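Local coordinates for protein fusion DH (Streptomyces sp. MJ635-86F5, PDB 6K97) that probably dehydrates a polyketide intermediate in cremimycin biosynthesis, as an engineered fusion of the two parts of a split dehydratase domain with a double hot dog fold, at residues H65-T70 / E271-P276; T76-L81 / L97-P102; L81-A86 / D92-L97; F211-T216 / A261-L266; V234-G237 / S241-K244. All coordinates share one frame; numbering follows the deposited sequence.

Contact 1 of 5, residues H65-T70 / E271-P276; sequences HTIAGT and EGLFLP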
# COMPACT_ATOMS: atom_id res chain seq x y z
N HIS A 65 3.67 0.67 -28.73
CA HIS A 65 2.22 0.93 -28.69
C HIS A 65 1.94 2.43 -28.72
O HIS A 65 1.70 3.06 -27.70
CB HIS A 65 1.53 0.27 -27.51
CG HIS A 65 0.05 0.40 -27.54
ND1 HIS A 65 -0.62 1.38 -26.85
CD2 HIS A 65 -0.90 -0.27 -28.25
CE1 HIS A 65 -1.92 1.29 -27.10
NE2 HIS A 65 -2.11 0.30 -27.96
N THR A 66 1.96 2.98 -29.94
CA THR A 66 1.81 4.40 -30.19
C THR A 66 0.58 4.60 -31.07
O THR A 66 0.39 3.90 -32.06
CB THR A 66 3.12 4.94 -30.79
OG1 THR A 66 4.18 4.72 -29.82
CG2 THR A 66 3.06 6.45 -31.06
N ILE A 67 -0.28 5.52 -30.63
CA ILE A 67 -1.55 5.84 -31.27
C ILE A 67 -1.56 7.34 -31.64
O ILE A 67 -1.45 8.21 -30.77
CB ILE A 67 -2.71 5.57 -30.29
CG1 ILE A 67 -2.67 4.15 -29.76
CG2 ILE A 67 -4.04 5.79 -30.96
CD1 ILE A 67 -2.89 3.06 -30.78
N ALA A 68 -1.59 7.63 -32.93
CA ALA A 68 -1.55 9.03 -33.43
C ALA A 68 -0.44 9.87 -32.83
O ALA A 68 -0.68 10.96 -32.42
CB ALA A 68 -2.88 9.71 -33.19
N GLY A 69 0.77 9.35 -32.77
CA GLY A 69 1.93 10.06 -32.22
C GLY A 69 2.11 9.99 -30.72
O GLY A 69 3.17 10.35 -30.22
N THR A 70 1.10 9.54 -29.96
CA THR A 70 1.21 9.47 -28.51
C THR A 70 1.34 8.04 -28.00
O THR A 70 0.48 7.21 -28.25
CB THR A 70 0.01 10.12 -27.85
OG1 THR A 70 -0.14 11.42 -28.35
CG2 THR A 70 0.18 10.19 -26.32
N GLU A 271 -14.56 6.88 -39.63
CA GLU A 271 -13.64 7.99 -39.69
C GLU A 271 -12.87 7.90 -38.36
O GLU A 271 -13.45 7.51 -37.34
CB GLU A 271 -14.45 9.30 -39.86
CG GLU A 271 -13.72 10.47 -40.49
CD GLU A 271 -13.34 10.24 -41.94
OE1 GLU A 271 -14.23 10.27 -42.83
OE2 GLU A 271 -12.13 10.07 -42.19
N GLY A 272 -11.58 8.19 -38.38
CA GLY A 272 -10.79 8.17 -37.12
C GLY A 272 -10.63 6.87 -36.30
O GLY A 272 -10.66 5.78 -36.81
N LEU A 273 -10.39 7.04 -35.01
CA LEU A 273 -9.78 6.00 -34.22
C LEU A 273 -10.76 5.48 -33.28
O LEU A 273 -11.63 6.20 -32.81
CB LEU A 273 -8.64 6.53 -33.38
CG LEU A 273 -7.48 7.11 -34.15
CD1 LEU A 273 -6.73 8.10 -33.28
CD2 LEU A 273 -6.57 6.01 -34.66
N PHE A 274 -10.55 4.21 -32.98
CA PHE A 274 -11.43 3.40 -32.15
C PHE A 274 -10.53 2.61 -31.27
O PHE A 274 -9.63 1.94 -31.76
CB PHE A 274 -12.26 2.47 -33.02
CG PHE A 274 -13.52 3.11 -33.57
CD1 PHE A 274 -13.50 3.78 -34.79
CD2 PHE A 274 -14.73 3.03 -32.87
CE1 PHE A 274 -14.66 4.35 -35.31
CE2 PHE A 274 -15.89 3.62 -33.38
CZ PHE A 274 -15.85 4.29 -34.61
N LEU A 275 -10.72 2.75 -29.97
CA LEU A 275 -9.95 2.02 -28.95
C LEU A 275 -10.86 1.28 -27.98
O LEU A 275 -12.03 1.67 -27.81
CB LEU A 275 -9.13 3.01 -28.12
CG LEU A 275 -8.04 3.81 -28.81
CD1 LEU A 275 -7.38 4.78 -27.83
CD2 LEU A 275 -7.01 2.87 -29.44
N PRO A 276 -10.33 0.26 -27.30
CA PRO A 276 -11.08 -0.41 -26.26
C PRO A 276 -11.36 0.53 -25.14
O PRO A 276 -10.50 1.33 -24.81
CB PRO A 276 -10.15 -1.53 -25.79
CG PRO A 276 -9.30 -1.84 -26.99
CD PRO A 276 -9.09 -0.48 -27.64
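Ile-67, Ala-68, Leu-273 and Leu-275 meet through methyl groups alone, and no hydrogen bond crosses between 65-70 and 271-276. Ile-67 serves both leucines with different branches: its CG2 lies 4.2 Å from CD1 of Leu-273, while its CD1 reaches to within 4.3 Å of CD2 of Leu-275. Ala-68 adds its CB, 4.2 Å from the same CD1 of Leu-273. That methyl gets there because CG of Leu-273 stands anti to the carbonyl carbon (chi1 -62°), beside the backbone N. Leu-273 and Leu-275 are two places apart on an extended strand, which puts both on the face turned to Ile-67 and Phe-274 on the other. Branched aliphatic residues suit this greasy seam, and the ring of Phe-211 and the side chain of Leu-332 also pack on Ile-67.

In the double hot dog fold this seam joins the two fused parts, 65-70 from the first and 271-276 from the second; it is a feature of this construct, not to be read as a natural contact. His-65, Gly-69 and Pro-74 fit the HxxxGxxxxP signature of dehydratases, whose histidine belongs to the active site in relatives.

Hydrogen bonds shape 65-70 itself. A type I' turn from Ile-67 to Thr-70 is closed by Ile-67 N to Thr-70 O (3.0 Å) and Thr-70 N to Ile-67 O (3.0 Å). Gly-69 suits the third position, with phi 85°, since a beta carbon there would press against the preceding carbonyl oxygen. Outside the segment, OE1 of Gln-212 accepts its N-H.

Contact 2 of 5, residues T76-L81 / L97-P102; sequences TAFVEL and LVLHTP
Phe-78 and Val-79 on helix 75-88 pack against Leu-97 and Leu-99 on strand 93-99, a helix-on-sheet contact of the hot dog fold in the first part of the fusion. The axes of the two short segments approach to 9.8 Å and run at 139° to each other, closer to antiparallel than to perpendicular. The side chains cross obliquely in both pairs.

Phe-78 leaves the helix toward the strand. Leu-99 sends its CD2 to the root of that aromatic side chain, 4.1 Å from CB of Phe-78, and the same methyl lies 4.2 Å from ring atom CD2 of Phe-78, coming at the ring on a slant. Leu-97, two residues before Leu-99 on the strand, reaches the helix with CG anti to its own backbone N (chi1 -169°), directing CD2 at the backbone and at Val-79. Leucines suit the strand, being long enough for their CD2 methyls to reach the helix, and valine offers a short branch to meet one. Ile-130 also packs on Phe-78, and Leu-128 on Leu-97, so both belong to a buried apolar layer. Leu-97 CD2 lies 4.2 Å from Val-79 CG2 and 4.3 Å from Phe-78 C.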
# COMPACT_ATOMS: atom_id res chain seq x y z
N THR A 76 -4.92 -3.67 -22.94
CA THR A 76 -4.64 -4.99 -22.50
C THR A 76 -3.62 -5.00 -21.37
O THR A 76 -3.63 -5.91 -20.58
CB THR A 76 -4.16 -5.92 -23.63
OG1 THR A 76 -2.96 -5.40 -24.18
CG2 THR A 76 -5.24 -6.11 -24.66
N ALA A 77 -2.79 -3.98 -21.23
CA ALA A 77 -1.92 -3.89 -20.05
C ALA A 77 -2.69 -3.60 -18.80
O ALA A 77 -2.36 -4.15 -17.72
CB ALA A 77 -0.83 -2.86 -20.23
N PHE A 78 -3.70 -2.76 -18.89
CA PHE A 78 -4.55 -2.56 -17.69
C PHE A 78 -5.31 -3.86 -17.34
O PHE A 78 -5.47 -4.23 -16.18
CB PHE A 78 -5.54 -1.44 -17.93
CG PHE A 78 -4.91 -0.07 -17.99
CD1 PHE A 78 -4.23 0.44 -16.90
CD2 PHE A 78 -5.00 0.71 -19.13
CE1 PHE A 78 -3.63 1.68 -16.97
CE2 PHE A 78 -4.43 1.98 -19.19
CZ PHE A 78 -3.77 2.46 -18.11
N VAL A 79 -5.72 -4.59 -18.36
CA VAL A 79 -6.26 -5.94 -18.15
C VAL A 79 -5.26 -6.85 -17.43
O VAL A 79 -5.65 -7.55 -16.46
CB VAL A 79 -6.64 -6.57 -19.46
CG1 VAL A 79 -7.07 -8.00 -19.27
CG2 VAL A 79 -7.81 -5.80 -20.06
N GLU A 80 -4.00 -6.83 -17.87
CA GLU A 80 -3.01 -7.67 -17.25
C GLU A 80 -2.88 -7.31 -15.73
O GLU A 80 -2.81 -8.20 -14.87
CB GLU A 80 -1.69 -7.54 -17.93
CG GLU A 80 -0.51 -8.24 -17.20
CD GLU A 80 -0.63 -9.76 -17.12
OE1 GLU A 80 -1.52 -10.37 -17.85
OE2 GLU A 80 0.19 -10.37 -16.39
N LEU A 81 -2.87 -6.01 -15.43
CA LEU A 81 -2.71 -5.59 -14.06
C LEU A 81 -3.86 -6.14 -13.22
O LEU A 81 -3.62 -6.67 -12.16
CB LEU A 81 -2.69 -4.08 -13.98
CG LEU A 81 -1.41 -3.47 -14.54
CD1 LEU A 81 -1.54 -1.99 -14.70
CD2 LEU A 81 -0.19 -3.83 -13.71
N LEU A 97 -14.54 -4.07 -16.60
CA LEU A 97 -13.45 -3.09 -16.54
C LEU A 97 -13.67 -2.01 -17.55
O LEU A 97 -13.89 -2.32 -18.73
CB LEU A 97 -12.09 -3.74 -16.83
CG LEU A 97 -10.86 -2.83 -16.52
CD1 LEU A 97 -10.62 -2.68 -15.00
CD2 LEU A 97 -9.59 -3.37 -17.20
N VAL A 98 -13.53 -0.76 -17.11
CA VAL A 98 -13.70 0.39 -17.97
C VAL A 98 -12.49 1.30 -17.88
O VAL A 98 -12.03 1.64 -16.78
CB VAL A 98 -14.93 1.19 -17.50
CG1 VAL A 98 -15.17 2.40 -18.36
CG2 VAL A 98 -16.17 0.31 -17.46
N LEU A 99 -11.98 1.72 -19.03
CA LEU A 99 -10.82 2.60 -19.15
C LEU A 99 -11.24 4.05 -19.31
O LEU A 99 -12.20 4.34 -19.97
CB LEU A 99 -10.05 2.19 -20.39
CG LEU A 99 -9.85 0.68 -20.50
CD1 LEU A 99 -9.07 0.37 -21.77
CD2 LEU A 99 -9.11 0.13 -19.30
N HIS A 100 -10.53 4.96 -18.68
CA HIS A 100 -10.86 6.36 -18.65
C HIS A 100 -9.66 7.13 -19.24
O HIS A 100 -9.27 6.86 -20.34
CB HIS A 100 -11.09 6.80 -17.18
CG HIS A 100 -12.13 5.99 -16.46
ND1 HIS A 100 -13.47 6.06 -16.78
CD2 HIS A 100 -12.03 5.09 -15.47
CE1 HIS A 100 -14.15 5.23 -16.01
NE2 HIS A 100 -13.29 4.62 -15.22
N THR A 101 -9.01 8.00 -18.46
CA THR A 101 -7.88 8.77 -18.96
C THR A 101 -6.67 7.88 -19.29
O THR A 101 -6.31 6.98 -18.55
CB THR A 101 -7.50 9.84 -17.91
OG1 THR A 101 -8.69 10.59 -17.57
CG2 THR A 101 -6.45 10.85 -18.46
N PRO A 102 -6.03 8.11 -20.44
CA PRO A 102 -4.90 7.27 -20.71
C PRO A 102 -3.71 7.61 -19.85
O PRO A 102 -3.70 8.65 -19.19
CB PRO A 102 -4.58 7.53 -22.21
CG PRO A 102 -5.41 8.68 -22.62
CD PRO A 102 -6.53 8.79 -21.64

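Contact 3 of 5, residues L81-A86 / D92-L97; sequences LALHAA and DEITEL
In the hot dog fold of the first fused part, Ile-94 of strand 93-99 packs against Ala-82 and Leu-83 of helix 75-88, near the short turn that joins the two elements. The strand side chain ends in a single methyl, CD1, that is wedged between the helix residues: it lies 3.7 Å from CB of Ala-82 and 3.7 Å from CD2 of Leu-83. One bond further back, CG1 of Ile-94 is 4.1 Å from CB of Ala-82. An outstretched chi2 (166°) carries CD1 to this place, and the side chains of Ile-94 and Leu-83 cross at about a right angle. Alanine suits the helix here because its small CB lets the isoleucine come close, while leucine flanks the methyl with a longer branch. Cutting Ile-94 back to an alanine would probably leave Ala-82 CB and Leu-83 CD2 without their shared partner and open a gap between helix and strand.

On the other side of the strand the chemistry is polar. Thr-95 OG1 donates to OE1 of Glu-93 (3.0 Å), which accepts through its anti lone pair, the one away from OE2, and OE2 of Glu-93 forms a salt bridge with Arg-283 of the second fused part. Between 81-86 and 92-97 no hydrogen bond crosses; the contact is apolar, while the buried glutamate's charge is met on the strand's other side, probably favouring its ionised form.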
# COMPACT_ATOMS: atom_id res chain seq x y z
N LEU A 81 -2.87 -6.01 -15.43
CA LEU A 81 -2.71 -5.59 -14.06
C LEU A 81 -3.86 -6.14 -13.22
O LEU A 81 -3.62 -6.67 -12.16
CB LEU A 81 -2.69 -4.08 -13.98
CG LEU A 81 -1.41 -3.47 -14.54
CD1 LEU A 81 -1.54 -1.99 -14.70
CD2 LEU A 81 -0.19 -3.83 -13.71
N ALA A 82 -5.10 -6.07 -13.74
CA ALA A 82 -6.24 -6.59 -13.04
C ALA A 82 -6.18 -8.13 -12.89
O ALA A 82 -6.55 -8.66 -11.86
CB ALA A 82 -7.51 -6.20 -13.77
N LEU A 83 -5.69 -8.83 -13.90
CA LEU A 83 -5.48 -10.26 -13.80
C LEU A 83 -4.54 -10.58 -12.64
O LEU A 83 -4.85 -11.48 -11.85
CB LEU A 83 -4.96 -10.86 -15.11
CG LEU A 83 -6.02 -10.84 -16.23
CD1 LEU A 83 -5.41 -11.16 -17.59
CD2 LEU A 83 -7.19 -11.78 -15.94
N HIS A 84 -3.46 -9.81 -12.47
CA HIS A 84 -2.57 -10.07 -11.34
C HIS A 84 -3.31 -9.86 -10.01
O HIS A 84 -3.27 -10.71 -9.09
CB HIS A 84 -1.31 -9.25 -11.40
CG HIS A 84 -0.25 -9.75 -10.49
ND1 HIS A 84 0.43 -10.93 -10.72
CD2 HIS A 84 0.20 -9.29 -9.30
CE1 HIS A 84 1.28 -11.16 -9.73
NE2 HIS A 84 1.14 -10.19 -8.85
N ALA A 85 -4.03 -8.76 -9.91
CA ALA A 85 -4.80 -8.55 -8.70
C ALA A 85 -5.78 -9.70 -8.47
O ALA A 85 -5.95 -10.18 -7.36
CB ALA A 85 -5.52 -7.24 -8.79
N ALA A 86 -6.46 -10.12 -9.54
CA ALA A 86 -7.46 -11.18 -9.44
C ALA A 86 -6.83 -12.45 -8.87
O ALA A 86 -7.35 -13.06 -7.93
CB ALA A 86 -8.10 -11.44 -10.78
N ASP A 92 -11.92 -15.42 -9.85
CA ASP A 92 -11.84 -16.16 -11.14
C ASP A 92 -11.95 -15.30 -12.38
O ASP A 92 -11.66 -15.75 -13.48
CB ASP A 92 -12.97 -17.20 -11.20
CG ASP A 92 -12.82 -18.33 -10.17
OD1 ASP A 92 -11.66 -18.64 -9.77
OD2 ASP A 92 -13.87 -18.91 -9.79
N GLU A 93 -12.34 -14.05 -12.22
CA GLU A 93 -12.83 -13.30 -13.35
C GLU A 93 -12.65 -11.81 -13.12
O GLU A 93 -12.77 -11.32 -11.97
CB GLU A 93 -14.31 -13.60 -13.43
CG GLU A 93 -15.02 -12.95 -14.56
CD GLU A 93 -16.49 -13.31 -14.63
OE1 GLU A 93 -17.31 -12.67 -13.87
OE2 GLU A 93 -16.77 -14.22 -15.44
N ILE A 94 -12.32 -11.08 -14.19
CA ILE A 94 -12.56 -9.65 -14.21
C ILE A 94 -13.97 -9.59 -14.73
O ILE A 94 -14.27 -10.03 -15.81
CB ILE A 94 -11.63 -8.89 -15.14
CG1 ILE A 94 -10.18 -9.13 -14.77
CG2 ILE A 94 -11.94 -7.40 -15.12
CD1 ILE A 94 -9.25 -8.66 -15.85
N THR A 95 -14.86 -9.07 -13.91
CA THR A 95 -16.27 -9.08 -14.20
C THR A 95 -16.52 -7.97 -15.14
O THR A 95 -17.23 -8.13 -16.10
CB THR A 95 -17.10 -8.94 -12.91
OG1 THR A 95 -17.07 -10.21 -12.25
CG2 THR A 95 -18.53 -8.63 -13.21
N GLU A 96 -15.92 -6.82 -14.88
CA GLU A 96 -16.13 -5.69 -15.76
C GLU A 96 -15.00 -4.69 -15.52
O GLU A 96 -14.51 -4.57 -14.40
CB GLU A 96 -17.60 -5.17 -15.55
CG GLU A 96 -17.71 -3.68 -15.60
CD GLU A 96 -17.46 -3.05 -14.26
OE1 GLU A 96 -17.40 -3.73 -13.19
OE2 GLU A 96 -17.34 -1.83 -14.32
N LEU A 97 -14.54 -4.07 -16.60
CA LEU A 97 -13.45 -3.09 -16.54
C LEU A 97 -13.67 -2.01 -17.55
O LEU A 97 -13.89 -2.32 -18.73
CB LEU A 97 -12.09 -3.74 -16.83
CG LEU A 97 -10.86 -2.83 -16.52
CD1 LEU A 97 -10.62 -2.68 -15.00
CD2 LEU A 97 -9.59 -3.37 -17.20

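Contact 4 of 5, residues F211-T216 / A261-L266; sequences FQYGET and AALGPL. With SO4 (sulfate ion), chain C.
Leu-263 reaches from its helix to the rings of Phe-211 and Tyr-213. From CB, which points toward 211-216, the chain turns to CG, anti to the carbonyl carbon (chi1 -65°), and chi2 near 172° then extends CD1 outward. That methyl settles over one face of the Phe-211 ring, 4.2 Å above its plane and displaced toward the rim, with CE1 of Phe-211 its nearest ring atom. It also lies 4.0 Å from OH of Tyr-213, whose side chain comes from the opposite direction. A leucine suits the place: a slim methyl can rest on an aromatic face and beside a phenol at once.

At the start of 3-10 segment 215-216, a sulfate, probably from the crystallisation liquor, accepts a hydrogen bond at O1 from Glu-215 N (3.0 Å, 138° at the hydrogen), and Arg-218 binds it too. A beta carbon at Gly-214 would crowd O1 of this sulfate.

All this lies in the second fused part, in its predicted C-terminal hot dog region, where Leu-263 belongs to helix 252-266. Leu-206 of helix 199-208 touches both Leu-263 and Phe-211, and Leu-273 and Leu-275 of strand 273-284 also pack on that ring.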
# COMPACT_ATOMS: atom_id res chain seq x y z
N PHE A 211 -2.79 3.90 -35.93
CA PHE A 211 -2.38 2.79 -35.10
C PHE A 211 -0.92 2.44 -35.45
O PHE A 211 -0.65 1.61 -36.30
CB PHE A 211 -3.28 1.57 -35.34
CG PHE A 211 -4.73 1.82 -35.00
CD1 PHE A 211 -5.20 1.61 -33.71
CD2 PHE A 211 -5.62 2.24 -35.96
CE1 PHE A 211 -6.54 1.85 -33.39
CE2 PHE A 211 -6.94 2.48 -35.65
CZ PHE A 211 -7.41 2.29 -34.36
N GLN A 212 0.01 3.11 -34.79
CA GLN A 212 1.40 2.98 -35.16
C GLN A 212 2.09 1.91 -34.34
O GLN A 212 2.91 2.20 -33.48
CB GLN A 212 2.08 4.32 -35.00
CG GLN A 212 1.48 5.36 -35.95
CD GLN A 212 1.41 6.78 -35.42
OE1 GLN A 212 1.50 7.06 -34.23
NE2 GLN A 212 1.16 7.69 -36.34
N TYR A 213 1.77 0.66 -34.63
CA TYR A 213 2.28 -0.45 -33.86
C TYR A 213 3.72 -0.78 -34.28
O TYR A 213 3.96 -1.15 -35.41
CB TYR A 213 1.39 -1.67 -34.08
CG TYR A 213 -0.05 -1.50 -33.57
CD1 TYR A 213 -0.32 -1.18 -32.23
CD2 TYR A 213 -1.15 -1.76 -34.41
CE1 TYR A 213 -1.62 -1.06 -31.77
CE2 TYR A 213 -2.42 -1.69 -33.95
CZ TYR A 213 -2.66 -1.31 -32.62
OH TYR A 213 -3.93 -1.19 -32.18
N GLY A 214 4.66 -0.67 -33.33
CA GLY A 214 6.00 -1.17 -33.55
C GLY A 214 6.04 -2.70 -33.44
O GLY A 214 5.02 -3.37 -33.29
N GLU A 215 7.25 -3.23 -33.51
CA GLU A 215 7.46 -4.63 -33.74
C GLU A 215 6.83 -5.51 -32.67
O GLU A 215 6.22 -6.55 -32.99
CB GLU A 215 8.95 -4.92 -33.94
CG GLU A 215 9.13 -6.25 -34.66
CD GLU A 215 10.58 -6.60 -34.94
OE1 GLU A 215 11.47 -5.70 -34.80
OE2 GLU A 215 10.79 -7.79 -35.29
N THR A 216 6.93 -5.10 -31.42
CA THR A 216 6.38 -5.93 -30.36
C THR A 216 4.87 -6.11 -30.42
O THR A 216 4.33 -7.12 -29.92
CB THR A 216 6.65 -5.36 -28.96
OG1 THR A 216 8.05 -5.11 -28.80
CG2 THR A 216 6.21 -6.39 -27.92
N ALA A 261 -7.05 -7.98 -35.42
CA ALA A 261 -7.93 -8.57 -36.41
C ALA A 261 -9.32 -7.96 -36.35
O ALA A 261 -9.91 -7.67 -37.38
CB ALA A 261 -8.01 -10.07 -36.22
N ALA A 262 -9.84 -7.77 -35.17
CA ALA A 262 -11.22 -7.27 -35.06
C ALA A 262 -11.32 -5.85 -35.62
O ALA A 262 -12.37 -5.47 -36.12
CB ALA A 262 -11.72 -7.32 -33.63
N LEU A 263 -10.22 -5.10 -35.56
CA LEU A 263 -10.20 -3.73 -36.08
C LEU A 263 -10.46 -3.68 -37.57
O LEU A 263 -10.86 -2.66 -38.04
CB LEU A 263 -8.88 -3.03 -35.81
CG LEU A 263 -8.53 -2.77 -34.36
CD1 LEU A 263 -7.10 -2.25 -34.29
CD2 LEU A 263 -9.52 -1.81 -33.72
N GLY A 264 -10.25 -4.77 -38.31
CA GLY A 264 -10.48 -4.75 -39.76
C GLY A 264 -11.93 -4.38 -40.06
O GLY A 264 -12.21 -3.31 -40.58
N PRO A 265 -12.86 -5.27 -39.72
CA PRO A 265 -14.26 -4.98 -40.04
C PRO A 265 -14.79 -3.81 -39.25
O PRO A 265 -15.54 -3.00 -39.80
CB PRO A 265 -15.02 -6.27 -39.68
CG PRO A 265 -14.05 -7.12 -38.90
CD PRO A 265 -12.65 -6.67 -39.31
N LEU A 266 -14.37 -3.67 -38.00
CA LEU A 266 -14.87 -2.59 -37.13
C LEU A 266 -14.49 -1.16 -37.58
O LEU A 266 -15.16 -0.24 -37.16
CB LEU A 266 -14.43 -2.79 -35.67
CG LEU A 266 -15.12 -3.94 -34.88
CD1 LEU A 266 -14.75 -3.87 -33.40
CD2 LEU A 266 -16.65 -4.04 -35.03
S SO4 C . 9.33 -1.04 -36.06
O1 SO4 C . 9.25 -1.33 -34.60
O2 SO4 C . 8.01 -0.57 -36.56
O3 SO4 C . 10.30 0.07 -36.29
O4 SO4 C . 9.75 -2.23 -36.86

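Contact 5 of 5, residues V234-G237 / S241-K244; sequences VEVG and SSPK
The backbones around Val-236 and Ser-242 stay well apart, with CA of Val-236 8.5 Å from CA of Lys-244 and CA of Gly-237 8.5 Å from CA of Ser-241, and no hydrogen bond joins them. The contact belongs to the second fused part, in its predicted C-terminal hot dog region, where the chain leaves strand 229-235 and loops back before helix 252-266.

Val-236 and Ser-242 each point their beta carbon at the other segment. The valine holds CG1 anti to its backbone N (chi1 -177°), and this methyl comes 3.8 Å from OG of Ser-242, a van der Waals touch between a methyl and a hydroxyl. Such a meeting suits a small serine, whose oxygen can rest beside an apolar group while turning to a polar partner elsewhere: OG has a weak hydrogen bond with NE2 of His-251, which also packs on Val-236. Ser-242 is extended (phi -124°, psi 173°), a shape that the proline next in sequence favours. Pro-243, in turn, gives its carbonyl oxygen a weak hydrogen bond with that same NE2, so the histidine makes two weak bonds to the loop. Trp-61, from the first fused part, also touches Ser-242 and Pro-243.

Across the contact, O of Gly-237 lies 4.5 Å from OG of Ser-242.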
# COMPACT_ATOMS: atom_id res chain seq x y z
N VAL A 234 -1.93 -15.45 -33.20
CA VAL A 234 -1.14 -14.36 -32.66
C VAL A 234 0.03 -14.93 -31.87
O VAL A 234 -0.01 -16.04 -31.36
CB VAL A 234 -1.99 -13.40 -31.79
CG1 VAL A 234 -3.18 -12.91 -32.57
CG2 VAL A 234 -2.51 -14.07 -30.53
N GLU A 235 1.09 -14.14 -31.81
CA GLU A 235 2.32 -14.48 -31.13
C GLU A 235 2.91 -13.15 -30.63
O GLU A 235 2.41 -12.11 -30.99
CB GLU A 235 3.28 -15.22 -32.05
CG GLU A 235 4.06 -16.28 -31.27
CD GLU A 235 4.84 -17.24 -32.16
OE1 GLU A 235 4.93 -16.97 -33.40
OE2 GLU A 235 5.36 -18.23 -31.61
N VAL A 236 3.89 -13.18 -29.73
CA VAL A 236 4.49 -11.93 -29.26
C VAL A 236 5.53 -11.49 -30.30
O VAL A 236 6.49 -12.24 -30.57
CB VAL A 236 5.17 -12.10 -27.88
CG1 VAL A 236 5.72 -10.77 -27.40
CG2 VAL A 236 4.18 -12.63 -26.88
N GLY A 237 5.34 -10.30 -30.86
CA GLY A 237 6.27 -9.75 -31.85
C GLY A 237 7.60 -9.38 -31.22
O GLY A 237 7.66 -9.01 -30.05
N SER A 241 12.77 -8.49 -27.32
CA SER A 241 12.61 -7.09 -26.91
C SER A 241 11.51 -6.80 -25.86
O SER A 241 11.30 -5.63 -25.54
CB SER A 241 12.42 -6.22 -28.16
OG SER A 241 13.65 -6.02 -28.83
N SER A 242 10.82 -7.83 -25.34
CA SER A 242 9.96 -7.64 -24.13
C SER A 242 10.36 -8.62 -23.03
O SER A 242 11.22 -9.45 -23.27
CB SER A 242 8.44 -7.72 -24.45
OG SER A 242 8.14 -8.44 -25.65
N PRO A 243 9.77 -8.50 -21.81
CA PRO A 243 9.79 -9.62 -20.94
C PRO A 243 9.04 -10.72 -21.64
O PRO A 243 8.15 -10.46 -22.46
CB PRO A 243 9.00 -9.14 -19.70
CG PRO A 243 9.02 -7.66 -19.80
CD PRO A 243 8.89 -7.46 -21.27
N LYS A 244 9.42 -11.95 -21.36
CA LYS A 244 8.80 -13.09 -22.01
C LYS A 244 7.33 -13.29 -21.63
O LYS A 244 6.91 -13.00 -20.50
CB LYS A 244 9.61 -14.32 -21.66
CG LYS A 244 11.08 -14.20 -21.97
CD LYS A 244 11.22 -13.84 -23.43
CE LYS A 244 12.56 -14.30 -23.98
NZ LYS A 244 12.65 -13.94 -25.43

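In the fold
Contacts 2 and 3 follow one another along the same helix and strand, sharing Leu-81 and Leu-97, with centres about 10 Å apart. Contact 1 lies about 15 Å from contact 2, centre to centre, and touches it where Pro-276 O comes 3.5 Å from Leu-99 CD1. Contact 4 is closer to contact 1, about 10 Å between centres, joined to it by a backbone hydrogen bond, Thr-66 O with Gln-212 N (2.9 Å); its sulfate sits by Glu-215, not on the helix. Contacts 4 and 5 meet at Thr-216 CG2 and Ser-242 OG, 3.6 Å apart. His-65 of contact 1 packs on Asp-256 of helix 252-266, probably near the active site, as in related dehydratases.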